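Local coordinates for protein ATP-dependent RNA helicase HrpB (Escherichia coli, PDB 6EUD) that hydrolyses ATP to ADP and phosphate as a DExH-box RNA helicase of Escherichia coli that binds single-stranded RNA, at residues R182-E187 and L330-S335; V290-Q295 and T321-R326; P752-L757 and I767-S772. One frame throughout, in Å; residues are numbered along the deposited sequence.

Contact 1. Residues R182-E187 and L330-S335; sequences RSFPVE and LEPGIS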
loop_
_atom_site.group_PDB
_atom_site.type_symbol
_atom_site.label_atom_id
_atom_site.label_comp_id
_atom_site.label_asym_id
_atom_site.label_seq_id
_atom_site.Cartn_x
_atom_site.Cartn_y
_atom_site.Cartn_z
ATOM N N ARG A 182 29.737 -20.166 14.836
ATOM C CA ARG A 182 29.476 -21.550 14.474
ATOM C C ARG A 182 27.982 -21.745 14.282
ATOM O O ARG A 182 27.189 -21.493 15.187
ATOM C CB ARG A 182 30.021 -22.509 15.533
ATOM C CG ARG A 182 31.543 -22.475 15.649
ATOM C CD ARG A 182 32.055 -23.577 16.539
ATOM N NE ARG A 182 33.086 -24.378 15.872
ATOM C CZ ARG A 182 34.394 -24.221 16.041
ATOM N NH1 ARG A 182 34.844 -23.302 16.878
ATOM N NH2 ARG A 182 35.257 -24.998 15.400
ATOM N N SER A 183 27.609 -22.160 13.080
ATOM C CA SER A 183 26.231 -22.487 12.777
ATOM C C SER A 183 26.152 -23.949 12.355
ATOM O O SER A 183 26.705 -24.356 11.340
ATOM C CB SER A 183 25.694 -21.551 11.701
ATOM O OG SER A 183 26.702 -21.285 10.748
ATOM N N PHE A 184 25.476 -24.743 13.168
ATOM C CA PHE A 184 25.457 -26.174 12.987
ATOM C C PHE A 184 24.375 -26.573 12.011
ATOM O O PHE A 184 23.384 -25.871 11.865
ATOM C CB PHE A 184 25.255 -26.882 14.329
ATOM C CG PHE A 184 26.440 -26.787 15.237
ATOM C CD1 PHE A 184 27.376 -27.795 15.263
ATOM C CD2 PHE A 184 26.634 -25.673 16.046
ATOM C CE1 PHE A 184 28.487 -27.708 16.085
ATOM C CE2 PHE A 184 27.739 -25.584 16.867
ATOM C CZ PHE A 184 28.670 -26.609 16.886
ATOM N N PRO A 185 24.578 -27.693 11.306
ATOM C CA PRO A 185 23.494 -28.190 10.463
ATOM C C PRO A 185 22.226 -28.476 11.251
ATOM O O PRO A 185 22.247 -28.971 12.381
ATOM C CB PRO A 185 24.076 -29.467 9.853
ATOM C CG PRO A 185 25.330 -29.756 10.656
ATOM C CD PRO A 185 25.828 -28.444 11.100
ATOM N N VAL A 186 21.109 -28.134 10.629
ATOM C CA VAL A 186 19.811 -28.395 11.198
ATOM C C VAL A 186 18.963 -29.199 10.221
ATOM O O VAL A 186 18.731 -28.786 9.096
ATOM C CB VAL A 186 19.094 -27.077 11.562
ATOM C CG1 VAL A 186 17.709 -27.363 12.094
ATOM C CG2 VAL A 186 19.931 -26.261 12.575
ATOM N N GLU A 187 18.489 -30.354 10.659
ATOM C CA GLU A 187 17.617 -31.145 9.813
ATOM C C GLU A 187 16.251 -30.474 9.769
ATOM O O GLU A 187 15.745 -30.050 10.812
ATOM C CB GLU A 187 17.532 -32.563 10.340
ATOM C CG GLU A 187 16.670 -33.487 9.531
ATOM C CD GLU A 187 16.178 -34.649 10.362
ATOM O OE1 GLU A 187 16.884 -35.031 11.311
ATOM O OE2 GLU A 187 15.089 -35.183 10.081
ATOM N N LEU A 330 23.985 -24.221 19.049
ATOM C CA LEU A 330 24.644 -24.999 20.098
ATOM C C LEU A 330 25.347 -26.272 19.597
ATOM O O LEU A 330 26.502 -26.564 19.949
ATOM C CB LEU A 330 23.614 -25.371 21.164
ATOM C CG LEU A 330 24.207 -26.160 22.321
ATOM C CD1 LEU A 330 25.208 -25.274 23.076
ATOM C CD2 LEU A 330 23.084 -26.626 23.230
ATOM N N GLU A 331 24.630 -27.006 18.758
ATOM C CA GLU A 331 25.009 -28.335 18.308
ATOM C C GLU A 331 24.109 -28.608 17.106
ATOM O O GLU A 331 23.205 -27.812 16.844
ATOM C CB GLU A 331 24.801 -29.367 19.419
ATOM C CG GLU A 331 23.371 -29.434 19.973
ATOM C CD GLU A 331 23.204 -30.424 21.131
ATOM O OE1 GLU A 331 23.772 -31.534 21.075
ATOM O OE2 GLU A 331 22.502 -30.090 22.111
ATOM N N PRO A 332 24.358 -29.703 16.364
ATOM C CA PRO A 332 23.419 -30.098 15.304
ATOM C C PRO A 332 22.007 -30.240 15.845
ATOM O O PRO A 332 21.796 -30.882 16.891
ATOM C CB PRO A 332 23.951 -31.452 14.841
ATOM C CG PRO A 332 25.414 -31.372 15.131
ATOM C CD PRO A 332 25.537 -30.588 16.401
ATOM N N GLY A 333 21.053 -29.656 15.124
ATOM C CA GLY A 333 19.703 -29.529 15.623
ATOM C C GLY A 333 18.671 -29.993 14.638
ATOM O O GLY A 333 18.988 -30.572 13.613
ATOM N N ILE A 334 17.414 -29.744 14.978
ATOM C CA ILE A 334 16.269 -30.202 14.209
ATOM C C ILE A 334 15.214 -29.099 14.209
ATOM O O ILE A 334 14.931 -28.508 15.254
ATOM C CB ILE A 334 15.657 -31.493 14.801
ATOM C CG1 ILE A 334 16.727 -32.567 15.013
ATOM C CG2 ILE A 334 14.513 -32.023 13.934
ATOM C CD1 ILE A 334 16.202 -33.786 15.741
ATOM N N SER A 335 14.645 -28.827 13.042
ATOM C CA SER A 335 13.596 -27.827 12.898
ATOM C C SER A 335 12.362 -28.464 12.258
ATOM O O SER A 335 12.457 -29.096 11.201
ATOM C CB SER A 335 14.088 -26.654 12.051
ATOM O OG SER A 335 13.116 -25.633 11.929
#

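Contact 2. Residues V290-Q295 and T321-R326; sequences VVDCAQ and TQRAGR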
loop_
_atom_site.group_PDB
_atom_site.type_symbol
_atom_site.label_atom_id
_atom_site.label_comp_id
_atom_site.label_asym_id
_atom_site.label_seq_id
_atom_site.Cartn_x
_atom_site.Cartn_y
_atom_site.Cartn_z
ATOM N N VAL A 290 13.666 -26.662 17.066
ATOM C CA VAL A 290 12.743 -25.592 16.759
ATOM C C VAL A 290 11.407 -26.152 16.216
ATOM O O VAL A 290 11.359 -27.120 15.439
ATOM C CB VAL A 290 13.382 -24.598 15.758
ATOM C CG1 VAL A 290 12.334 -23.756 15.041
ATOM C CG2 VAL A 290 14.424 -23.706 16.473
ATOM N N VAL A 291 10.310 -25.553 16.659
ATOM C CA VAL A 291 9.034 -25.807 16.029
ATOM C C VAL A 291 8.525 -24.480 15.520
ATOM O O VAL A 291 8.337 -23.534 16.273
ATOM C CB VAL A 291 7.999 -26.476 16.980
ATOM C CG1 VAL A 291 6.654 -26.637 16.266
ATOM C CG2 VAL A 291 8.521 -27.837 17.477
ATOM N N ASP A 292 8.310 -24.433 14.214
ATOM C CA ASP A 292 7.958 -23.218 13.507
ATOM C C ASP A 292 6.547 -23.338 12.903
ATOM O O ASP A 292 6.311 -24.139 11.963
ATOM C CB ASP A 292 9.010 -22.932 12.420
ATOM C CG ASP A 292 8.602 -21.801 11.489
ATOM O OD1 ASP A 292 7.912 -20.859 11.944
ATOM O OD2 ASP A 292 8.969 -21.858 10.298
ATOM N N CYS A 293 5.607 -22.567 13.449
ATOM C CA CYS A 293 4.226 -22.604 12.953
ATOM C C CYS A 293 4.130 -22.026 11.533
ATOM O O CYS A 293 3.120 -22.192 10.865
ATOM C CB CYS A 293 3.273 -21.840 13.897
ATOM S SG CYS A 293 3.355 -20.038 13.823
ATOM N N ALA A 294 5.188 -21.332 11.110
ATOM C CA ALA A 294 5.315 -20.697 9.785
ATOM C C ALA A 294 4.273 -19.621 9.501
ATOM O O ALA A 294 3.991 -19.339 8.337
ATOM C CB ALA A 294 5.280 -21.749 8.679
ATOM N N GLN A 295 3.729 -19.007 10.551
ATOM C CA GLN A 295 2.728 -17.951 10.400
ATOM C C GLN A 295 3.074 -16.697 11.179
ATOM O O GLN A 295 3.281 -16.750 12.382
ATOM C CB GLN A 295 1.357 -18.471 10.805
ATOM C CG GLN A 295 0.818 -19.381 9.733
ATOM C CD GLN A 295 -0.517 -19.961 10.050
ATOM O OE1 GLN A 295 -1.094 -19.683 11.106
ATOM N NE2 GLN A 295 -1.031 -20.785 9.135
ATOM N N THR A 321 14.000 -20.302 7.189
ATOM C CA THR A 321 15.388 -20.743 7.272
ATOM C C THR A 321 16.102 -20.070 8.445
ATOM O O THR A 321 16.860 -20.710 9.172
ATOM C CB THR A 321 16.130 -20.468 5.952
ATOM O OG1 THR A 321 15.583 -21.321 4.939
ATOM C CG2 THR A 321 17.594 -20.763 6.084
ATOM N N GLN A 322 15.841 -18.785 8.651
ATOM C CA GLN A 322 16.420 -18.099 9.801
ATOM C C GLN A 322 15.910 -18.744 11.108
ATOM O O GLN A 322 16.682 -18.952 12.043
ATOM C CB GLN A 322 16.106 -16.613 9.753
ATOM C CG GLN A 322 16.644 -15.807 10.906
ATOM C CD GLN A 322 18.154 -15.621 10.873
ATOM O OE1 GLN A 322 18.777 -15.681 9.808
ATOM N NE2 GLN A 322 18.750 -15.381 12.044
ATOM N N ARG A 323 14.628 -19.107 11.141
ATOM C CA ARG A 323 14.038 -19.762 12.304
ATOM C C ARG A 323 14.641 -21.136 12.553
ATOM O O ARG A 323 14.889 -21.509 13.690
ATOM C CB ARG A 323 12.530 -19.907 12.137
ATOM C CG ARG A 323 11.795 -18.632 12.314
ATOM C CD ARG A 323 10.307 -18.764 12.011
ATOM N NE ARG A 323 9.692 -17.446 12.142
ATOM C CZ ARG A 323 8.391 -17.223 12.256
ATOM N NH1 ARG A 323 7.534 -18.233 12.257
ATOM N NH2 ARG A 323 7.948 -15.981 12.379
ATOM N N ALA A 324 14.856 -21.897 11.486
ATOM C CA ALA A 324 15.483 -23.205 11.589
ATOM C C ALA A 324 16.900 -23.089 12.170
ATOM O O ALA A 324 17.315 -23.908 12.985
ATOM C CB ALA A 324 15.516 -23.877 10.226
ATOM N N GLY A 325 17.626 -22.050 11.770
ATOM C CA GLY A 325 19.000 -21.866 12.209
ATOM C C GLY A 325 19.111 -21.550 13.683
ATOM O O GLY A 325 20.200 -21.629 14.254
ATOM N N ARG A 326 17.994 -21.181 14.305
ATOM C CA ARG A 326 17.964 -20.992 15.754
ATOM C C ARG A 326 18.087 -22.339 16.503
ATOM O O ARG A 326 18.342 -22.365 17.713
ATOM C CB ARG A 326 16.692 -20.228 16.185
ATOM C CG ARG A 326 16.711 -18.739 15.802
ATOM C CD ARG A 326 18.132 -18.280 15.599
ATOM N NE ARG A 326 18.385 -16.897 15.968
ATOM C CZ ARG A 326 19.559 -16.309 15.768
ATOM N NH1 ARG A 326 20.540 -17.002 15.203
ATOM N NH2 ARG A 326 19.754 -15.042 16.123
HETATM O O HOH W 1 5.191 -17.568 13.912
#

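Contact 3. Residues P752-L757 and I767-S772; sequences PLVLEL and ITRDLS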
loop_
_atom_site.group_PDB
_atom_site.type_symbol
_atom_site.label_atom_id
_atom_site.label_comp_id
_atom_site.label_asym_id
_atom_site.label_seq_id
_atom_site.Cartn_x
_atom_site.Cartn_y
_atom_site.Cartn_z
ATOM N N PRO A 752 -4.458 -5.614 -42.276
ATOM C CA PRO A 752 -5.185 -5.946 -43.508
ATOM C C PRO A 752 -6.679 -6.087 -43.230
ATOM O O PRO A 752 -7.069 -6.570 -42.163
ATOM C CB PRO A 752 -4.551 -7.271 -43.949
ATOM C CG PRO A 752 -4.038 -7.892 -42.646
ATOM C CD PRO A 752 -3.718 -6.758 -41.708
ATOM N N LEU A 753 -7.504 -5.629 -44.164
ATOM C CA LEU A 753 -8.948 -5.815 -44.062
ATOM C C LEU A 753 -9.335 -7.262 -44.338
ATOM O O LEU A 753 -8.832 -7.889 -45.262
ATOM C CB LEU A 753 -9.682 -4.879 -45.030
ATOM C CG LEU A 753 -9.527 -3.406 -44.668
ATOM C CD1 LEU A 753 -10.182 -2.572 -45.709
ATOM C CD2 LEU A 753 -10.152 -3.122 -43.308
ATOM N N VAL A 754 -10.222 -7.807 -43.527
ATOM C CA VAL A 754 -10.749 -9.116 -43.856
ATOM C C VAL A 754 -11.796 -8.881 -44.932
ATOM O O VAL A 754 -12.776 -8.179 -44.693
ATOM C CB VAL A 754 -11.358 -9.856 -42.636
ATOM C CG1 VAL A 754 -12.072 -11.117 -43.086
ATOM C CG2 VAL A 754 -10.281 -10.190 -41.602
ATOM N N LEU A 755 -11.558 -9.439 -46.117
ATOM C CA LEU A 755 -12.448 -9.261 -47.261
ATOM C C LEU A 755 -13.508 -10.339 -47.272
ATOM O O LEU A 755 -13.213 -11.535 -47.322
ATOM C CB LEU A 755 -11.678 -9.306 -48.582
ATOM C CG LEU A 755 -10.526 -8.332 -48.805
ATOM C CD1 LEU A 755 -9.981 -8.483 -50.229
ATOM C CD2 LEU A 755 -11.026 -6.921 -48.549
ATOM N N GLU A 756 -14.756 -9.917 -47.220
ATOM C CA GLU A 756 -15.837 -10.857 -47.408
ATOM C C GLU A 756 -16.285 -10.762 -48.856
ATOM O O GLU A 756 -17.111 -9.934 -49.229
ATOM C CB GLU A 756 -16.943 -10.576 -46.405
ATOM C CG GLU A 756 -16.450 -10.814 -44.954
ATOM C CD GLU A 756 -17.376 -10.225 -43.885
ATOM O OE1 GLU A 756 -17.896 -9.103 -44.072
ATOM O OE2 GLU A 756 -17.604 -10.894 -42.855
ATOM N N LEU A 757 -15.680 -11.609 -49.677
ATOM C CA LEU A 757 -15.857 -11.565 -51.117
ATOM C C LEU A 757 -17.173 -12.192 -51.527
ATOM O O LEU A 757 -17.451 -13.346 -51.217
ATOM C CB LEU A 757 -14.691 -12.261 -51.813
ATOM C CG LEU A 757 -13.353 -11.558 -51.581
ATOM C CD1 LEU A 757 -12.200 -12.249 -52.301
ATOM C CD2 LEU A 757 -13.480 -10.117 -52.037
ATOM N N ILE A 767 -13.977 -15.751 -47.560
ATOM C CA ILE A 767 -13.493 -14.830 -46.559
ATOM C C ILE A 767 -11.966 -14.896 -46.488
ATOM O O ILE A 767 -11.387 -15.937 -46.162
ATOM C CB ILE A 767 -14.089 -15.141 -45.197
ATOM C CG1 ILE A 767 -15.613 -15.022 -45.255
ATOM C CG2 ILE A 767 -13.513 -14.218 -44.143
ATOM C CD1 ILE A 767 -16.310 -15.325 -43.911
ATOM N N THR A 768 -11.308 -13.783 -46.800
ATOM C CA THR A 768 -9.856 -13.781 -46.849
ATOM C C THR A 768 -9.269 -12.427 -46.455
ATOM O O THR A 768 -9.898 -11.370 -46.617
ATOM C CB THR A 768 -9.352 -14.162 -48.260
ATOM O OG1 THR A 768 -7.928 -14.276 -48.249
ATOM C CG2 THR A 768 -9.755 -13.102 -49.292
ATOM N N ARG A 769 -8.060 -12.461 -45.912
ATOM C CA ARG A 769 -7.330 -11.223 -45.720
ATOM C C ARG A 769 -5.979 -11.370 -46.383
ATOM O O ARG A 769 -5.070 -10.581 -46.146
ATOM C CB ARG A 769 -7.194 -10.864 -44.237
ATOM C CG ARG A 769 -6.402 -11.829 -43.416
ATOM C CD ARG A 769 -6.245 -11.289 -42.017
ATOM N NE ARG A 769 -5.502 -12.225 -41.176
ATOM C CZ ARG A 769 -5.123 -11.956 -39.936
ATOM N NH1 ARG A 769 -5.419 -10.774 -39.402
ATOM N NH2 ARG A 769 -4.450 -12.856 -39.241
ATOM N N ASP A 770 -5.867 -12.394 -47.223
ATOM C CA ASP A 770 -4.704 -12.577 -48.074
ATOM C C ASP A 770 -5.188 -12.636 -49.519
ATOM O O ASP A 770 -5.134 -13.697 -50.156
ATOM C CB ASP A 770 -3.936 -13.854 -47.713
ATOM C CG ASP A 770 -3.614 -13.955 -46.230
ATOM O OD1 ASP A 770 -2.543 -13.468 -45.818
ATOM O OD2 ASP A 770 -4.412 -14.550 -45.475
ATOM N N LEU A 771 -5.677 -11.504 -50.023
ATOM C CA LEU A 771 -6.250 -11.428 -51.362
ATOM C C LEU A 771 -5.327 -12.015 -52.423
ATOM O O LEU A 771 -5.797 -12.716 -53.321
ATOM C CB LEU A 771 -6.601 -9.982 -51.719
ATOM C CG LEU A 771 -7.113 -9.673 -53.128
ATOM C CD1 LEU A 771 -8.436 -10.382 -53.457
ATOM C CD2 LEU A 771 -7.247 -8.163 -53.280
ATOM N N SER A 772 -4.025 -11.749 -52.303
ATOM C CA SER A 772 -3.022 -12.289 -53.225
ATOM C C SER A 772 -3.028 -13.821 -53.271
ATOM O O SER A 772 -2.955 -14.414 -54.347
ATOM C CB SER A 772 -1.635 -11.784 -52.844
ATOM O OG SER A 772 -0.677 -12.195 -53.798
HETATM O O HOH W 2 -6.233 -8.330 -40.278
#

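Contact 1. Residues R182-E187 and L330-S335
Phe-184 lays its ring over the backbone of Glu-331, whose CA stands 3.8 Å from the ring centroid and only 13° off the ring normal, a CH-pi contact over the face. CG of Phe-184 lies anti to the carbonyl carbon (chi1 -70°), which lays the ring along the backbone of 330-332. Phe-184 CE2 comes within 3.5 Å of Leu-330 O at a slant, and on the other flank Phe-184 CD1 meets Pro-332 CD at 3.5 Å, phenyl and pyrrolidine rings crossing obliquely. Cutting this side chain back to an alanine is likely to strip the Glu-331 backbone and the Pro-332 ring of their cover and open a gap between the two loops.

Beyond the ring the backbones run side by side as parallel strands, Val-186 bridging Gly-333 and Glu-187 bridging Ile-334. This is an edge pairing in the mixed sheet of the C-terminal helicase domain, a RecA-like fold of the P-loop NTPase clan: strand 186-190 lies along one side of strand 333-337, and strand 287-302 along the other. Hydrogen bonds step between the strands from Gly-333 N to Pro-185 O (3.1 Å) and from Glu-187 N to Gly-333 O (3.0 Å). A third, Ser-335 N to Glu-187 O at 2.8 Å, is nearly straight, with 170° at the hydrogen. CA-H...O contacts reinforce this ladder, among them Val-186 CA to Gly-333 O.

Van der Waals packing continues at Val-186, whose CG1 lies 3.5 Å from Ser-335 N and also touches Ser-335 CB. The carboxylate of Glu-187 instead forms a salt bridge with Arg-189 farther along its own strand.

Contact 2. Residues V290-Q295 and T321-R326
Asp-292 OD1 is gripped by two donors that reach it from opposite faces of the carboxylate plane. Arg-323 NH1 lies 2.7 Å from Asp-292 OD1, with an N-H...O angle of 162°, and makes the bond a salt bridge. It arrives on the syn side, whereas Ala-294 N reaches Asp-292 OD1 from above the plane at 2.9 Å and closes an Asx turn where strand 287-302 is interrupted. The acceptor lies almost in the guanidinium plane, yet the carboxylate is turned 75° against that plane, a single-oxygen grip in place of a paired, coplanar one.

The arginine reaches this point with its chain extended from CG to NE. Arg-323 CD passes 3.2 Å from Asp-292 OD1, the methylene lying against the carboxylate. Arg-323 NH1 also donates to a water at 2.9 Å, which in turn donates to Gln-295 O, tying the arginine to the backbone where the strand resumes. Elsewhere, Arg-323 NE forms a salt bridge with Glu-279 and Asp-292 OD2 is hydrogen-bonded to His-337; the buried ion pair thus has a second partner on each side.

Val-290 packs its methyls against the helix backbone: Val-290 CG2 lies 3.6 Å from Arg-323 O and also approaches Arg-326 CB.

The sequence QRAGR in 322-326 belongs to motif VI of superfamily 2 helicases, here docked on a strand of the RecA-like C-terminal domain; the side chain of Arg-326 bends at chi2 and chi3 and lies about 4 Å from that of Thr-32 in the predicted ATP site.

Contact 3. Residues P752-L757 and I767-S772
Arg-769 runs past the start of 752-757 and can be followed atom by atom. Arg-769 CB lies 3.5 Å from Leu-753 O and also approaches CA and CG2 of Val-754. With chi1 at 64° the chain leaves between N and C and then runs extended to NE, along Pro-752. Arg-769 CD passes Pro-752 CG at 4.1 Å, the aliphatic chain slanting across the proline ring. At the tip NH1 donates to a water lying at the edge of the guanidinium, in its plane, and this water donates to Pro-752 O at 2.7 Å. The water is thus the link between the guanidinium and the backbone of Pro-752.

The two segments pair as an antiparallel beta hairpin formed by strands 751-758 and 764-768 in the C-terminal part of the protein. Leu-755 and Thr-768 make a hydrogen-bonded pair: Leu-755 N donates to Thr-768 O at 2.6 Å, and Thr-768 N returns a bond to Leu-755 O at 3.0 Å. Glu-756 and Ile-767 follow as a non-hydrogen-bonded pair. Strand 729-733 borders strand 751-758 on its other side, and Arg-721 forms a salt bridge with Glu-756.

On the face bearing Leu-755 and Thr-768, Leu-755 CD1 reaches Leu-771 CB at 4.0 Å, so that the first turn of helix 771-776 packs on the sheet. Leu-757 CD1 joins this apolar group and touches Thr-768 CG2. On the Ile-767 side, Val-754 CG1 meets Ile-767 CG2 at 3.6 Å. The way from strand to helix is turned by Thr-768 OG1, which accepts from Asp-770 N at 3.0 Å in an ST turn.

From the N terminus, the chain first reaches contact 1 at 182-187, and the loop it opens closes 143 residues later at 330-335. Contact 2 is nested inside that loop: residues 290-295 are met by residues 321-326 shortly before contact 1 closes. The two touch, their centres 12 Å apart, since strands 333-337 and 287-302 are neighbours in one sheet; Ile-334 O and Val-290 N are probably hydrogen-bonded, and Val-186 CG2 packs on Ala-324 O. Together they tie strand 186-190 and helix 317-325 to that sheet. Contact 3 follows in series, a short local hairpin near the C terminus, its centre 71 Å from that of contact 1.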